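Local coordinates for protein argonaute (Methanocaldococcus jannaschii, PDB 5G5S) that uses short single-stranded DNA guides to bind complementary target strands and slice the target DNA, possibly in defence against invading genetic elements, at residues E19-K24 / L294-N299. Sequence-based numbering, arbitrary orientation.
With MG (magnesium ion), chain B.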
ATOM      1  N   GLU A  19      19.419 -27.527  15.633  1.00 88.69           N
ATOM      2  CA  GLU A  19      19.145 -27.924  17.021  1.00 90.47           C
ATOM      3  C   GLU A  19      19.904 -27.133  18.093  1.00 94.50           C
ATOM      4  O   GLU A  19      19.279 -26.626  19.026  1.00 93.71           O
ATOM      5  CB  GLU A  19      19.402 -29.429  17.190  1.00 95.65           C
ATOM      6  CG  GLU A  19      18.492 -30.313  16.354  1.00109.96           C
ATOM      7  CD  GLU A  19      17.448 -31.056  17.160  1.00140.79           C
ATOM      8  OE1 GLU A  19      16.359 -30.483  17.392  1.00138.72           O
ATOM      9  OE2 GLU A  19      17.724 -32.207  17.573  1.00139.43           O
ATOM     10  N   GLU A  20      21.242 -27.024  17.952  1.00 91.88           N
ATOM     11  CA  GLU A  20      22.147 -26.311  18.871  1.00 92.17           C
ATOM     12  C   GLU A  20      21.763 -24.846  19.108  1.00 92.97           C
ATOM     13  O   GLU A  20      22.100 -24.285  20.151  1.00 92.37           O
ATOM     14  CB  GLU A  20      23.612 -26.389  18.388  1.00 94.94           C
ATOM     15  CG  GLU A  20      23.823 -27.067  17.038  1.00107.01           C
ATOM     16  CD  GLU A  20      25.116 -26.757  16.304  1.00132.85           C
ATOM     17  OE1 GLU A  20      26.090 -26.305  16.951  1.00127.57           O
ATOM     18  OE2 GLU A  20      25.157 -26.984  15.073  1.00126.20           O
ATOM     19  N   PHE A  21      21.065 -24.235  18.134  1.00 87.91           N
ATOM     20  CA  PHE A  21      20.646 -22.834  18.142  1.00 86.21           C
ATOM     21  C   PHE A  21      19.197 -22.592  18.593  1.00 88.42           C
ATOM     22  O   PHE A  21      18.748 -21.444  18.647  1.00 88.31           O
ATOM     23  CB  PHE A  21      20.975 -22.171  16.786  1.00 86.56           C
ATOM     24  CG  PHE A  21      22.366 -22.514  16.310  1.00 89.96           C
ATOM     25  CD1 PHE A  21      23.487 -21.999  16.955  1.00 94.85           C
ATOM     26  CD2 PHE A  21      22.561 -23.419  15.276  1.00 92.92           C
ATOM     27  CE1 PHE A  21      24.776 -22.352  16.544  1.00 97.35           C
ATOM     28  CE2 PHE A  21      23.850 -23.770  14.865  1.00 97.55           C
ATOM     29  CZ  PHE A  21      24.947 -23.231  15.499  1.00 96.79           C
ATOM     30  N   ILE A  22      18.475 -23.663  18.934  1.00 84.19           N
ATOM     31  CA  ILE A  22      17.118 -23.559  19.456  1.00 83.65           C
ATOM     32  C   ILE A  22      17.205 -23.700  20.989  1.00 91.17           C
ATOM     33  O   ILE A  22      17.716 -24.716  21.474  1.00 93.04           O
ATOM     34  CB  ILE A  22      16.147 -24.593  18.819  1.00 86.31           C
ATOM     35  CG1 ILE A  22      15.957 -24.331  17.314  1.00 83.76           C
ATOM     36  CG2 ILE A  22      14.784 -24.609  19.554  1.00 87.57           C
ATOM     37  CD1 ILE A  22      15.617 -25.579  16.507  1.00 91.11           C
ATOM     38  N   PRO A  23      16.730 -22.701  21.775  1.00 87.12           N
ATOM     39  CA  PRO A  23      16.774 -22.854  23.241  1.00 85.65           C
ATOM     40  C   PRO A  23      15.846 -23.968  23.728  1.00 88.75           C
ATOM     41  O   PRO A  23      14.780 -24.184  23.158  1.00 86.47           O
ATOM     42  CB  PRO A  23      16.346 -21.481  23.759  1.00 85.09           C
ATOM     43  CG  PRO A  23      15.598 -20.850  22.646  1.00 87.96           C
ATOM     44  CD  PRO A  23      16.095 -21.427  21.370  1.00 86.05           C
ATOM     45  N   LYS A  24      16.281 -24.722  24.737  1.00 88.35           N
ATOM     46  CA  LYS A  24      15.475 -25.818  25.283  1.00 88.27           C
ATOM     47  C   LYS A  24      14.385 -25.265  26.215  1.00 90.04           C
ATOM     48  O   LYS A  24      13.248 -25.758  26.216  1.00 88.83           O
ATOM     49  CB  LYS A  24      16.365 -26.836  26.026  1.00 92.76           C
ATOM     50  CG  LYS A  24      16.958 -27.896  25.118  1.00 99.77           C
ATOM     51  N   LEU A 294      25.664 -19.422   6.201  1.00 87.14           N
ATOM     52  CA  LEU A 294      25.116 -19.247   7.543  1.00 85.03           C
ATOM     53  C   LEU A 294      25.044 -20.570   8.320  1.00 90.88           C
ATOM     54  O   LEU A 294      24.259 -21.460   7.976  1.00 89.75           O
ATOM     55  CB  LEU A 294      23.760 -18.508   7.497  1.00 80.42           C
ATOM     56  CG  LEU A 294      23.255 -17.916   8.822  1.00 83.29           C
ATOM     57  CD1 LEU A 294      24.171 -16.798   9.332  1.00 84.08           C
ATOM     58  CD2 LEU A 294      21.846 -17.407   8.678  1.00 82.29           C
ATOM     59  N   ARG A 295      25.911 -20.692   9.352  1.00 90.21           N
ATOM     60  CA  ARG A 295      26.063 -21.868  10.224  1.00 92.25           C
ATOM     61  C   ARG A 295      24.825 -22.235  11.056  1.00 95.12           C
ATOM     62  O   ARG A 295      24.659 -23.409  11.389  1.00 97.07           O
ATOM     63  CB  ARG A 295      27.302 -21.719  11.135  1.00 95.52           C
ATOM     64  CG  ARG A 295      27.249 -20.565  12.143  1.00100.06           C
ATOM     65  CD  ARG A 295      28.562 -20.386  12.880  1.00109.76           C
ATOM     66  NE  ARG A 295      28.488 -19.323  13.885  1.00114.71           N
ATOM     67  CZ  ARG A 295      28.257 -19.522  15.181  1.00126.84           C
ATOM     68  NH1 ARG A 295      28.062 -20.750  15.647  1.00110.71           N
ATOM     69  NH2 ARG A 295      28.211 -18.495  16.018  1.00115.79           N
ATOM     70  N   PHE A 296      23.973 -21.238  11.399  1.00 88.51           N
ATOM     71  CA  PHE A 296      22.782 -21.414  12.233  1.00 86.32           C
ATOM     72  C   PHE A 296      21.648 -22.199  11.584  1.00 88.65           C
ATOM     73  O   PHE A 296      20.794 -22.736  12.300  1.00 88.48           O
ATOM     74  CB  PHE A 296      22.255 -20.056  12.741  1.00 85.16           C
ATOM     75  CG  PHE A 296      23.292 -19.164  13.382  1.00 88.15           C
ATOM     76  CD1 PHE A 296      23.928 -19.542  14.559  1.00 94.51           C
ATOM     77  CD2 PHE A 296      23.626 -17.944  12.814  1.00 88.76           C
ATOM     78  CE1 PHE A 296      24.892 -18.722  15.145  1.00 97.07           C
ATOM     79  CE2 PHE A 296      24.593 -17.124  13.400  1.00 93.27           C
ATOM     80  CZ  PHE A 296      25.217 -17.516  14.560  1.00 94.77           C
ATOM     81  N   ILE A 297      21.615 -22.243  10.235  1.00 82.83           N
ATOM     82  CA  ILE A 297      20.527 -22.877   9.481  1.00 80.34           C
ATOM     83  C   ILE A 297      20.959 -23.975   8.497  1.00 88.25           C
ATOM     84  O   ILE A 297      22.113 -24.009   8.062  1.00 90.38           O
ATOM     85  CB  ILE A 297      19.695 -21.776   8.755  1.00 78.51           C
ATOM     86  CG1 ILE A 297      20.565 -20.987   7.717  1.00 78.40           C
ATOM     87  CG2 ILE A 297      18.985 -20.851   9.764  1.00 75.45           C
ATOM     88  CD1 ILE A 297      19.814 -19.986   6.785  1.00 79.39           C
ATOM     89  N   ASP A 298      20.001 -24.839   8.108  1.00 84.44           N
ATOM     90  CA  ASP A 298      20.188 -25.852   7.068  1.00 85.51           C
ATOM     91  C   ASP A 298      20.082 -25.085   5.741  1.00 88.83           C
ATOM     92  O   ASP A 298      19.389 -24.057   5.666  1.00 85.63           O
ATOM     93  CB  ASP A 298      19.119 -26.961   7.153  1.00 87.33           C
ATOM     94  CG  ASP A 298      19.164 -27.830   8.404  1.00 99.69           C
ATOM     95  OD1 ASP A 298      20.277 -28.082   8.920  1.00103.12           O
ATOM     96  OD2 ASP A 298      18.097 -28.312   8.826  1.00106.37           O
ATOM     97  N   ASN A 299      20.797 -25.552   4.716  1.00 88.03           N
ATOM     98  CA  ASN A 299      20.906 -24.895   3.412  1.00 87.17           C
ATOM     99  C   ASN A 299      19.705 -25.019   2.459  1.00 89.68           C
ATOM    100  O   ASN A 299      19.530 -24.160   1.594  1.00 86.32           O
ATOM    101  CB  ASN A 299      22.215 -25.318   2.732  1.00 93.16           C
ATOM    102  CG  ASN A 299      23.441 -25.115   3.594  1.00113.08           C
ATOM    103  OD1 ASN A 299      23.500 -24.216   4.450  1.00105.54           O
ATOM    104  ND2 ASN A 299      24.437 -25.964   3.406  1.00105.56           N
TER
HETATM  105 MG    MG B1714      23.447 -23.106   6.295  1.00 87.56          MG
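Phe21 offers one ring face to the edge of Phe296: CD1 of Phe296 stands over the rim of that face, 3.5 Å from CD1 of Phe21. Ring centroids 5.0 Å apart and planes at 90° make the pair a T-shaped (edge-to-face) stack. CB of Glu20 covers the opposite face of Phe21, while CG of Arg295 lies over a face of Phe296. The Arg295 guanidinium in turn sets one face over CE1 of Phe296, and its NH1 comes obliquely to CE1 of Phe21 at 3.8 Å, the two planes 80° apart. With CG of Arg295 between its backbone N and carbonyl carbon (chi1 64°) and the chain extended to NE, the arginine passes across one face of the Phe296 ring, from over its centre to CE1; NE also forms a salt bridge with Glu117, which helps hold the guanidinium in place. The contact joins the 3-10 turn 19-21, at the start of the N-terminal domain, to a type I beta turn, Leu294 to Ile297, that follows helix 280-293. His112 and Leu108 also meet Phe21, and Ile114 borders Phe296. The carbonyl O of Arg295 lies obliquely beside the Phe21 ring, 3.6 Å from CE2. Both ends of the beta turn bind magnesium, through O of Leu294 and O of Ile297. OD1 of Asn299, 2.1 Å from the ion, and O of Ala291 add two further ligands, so the metal ties the turn to the preceding helix.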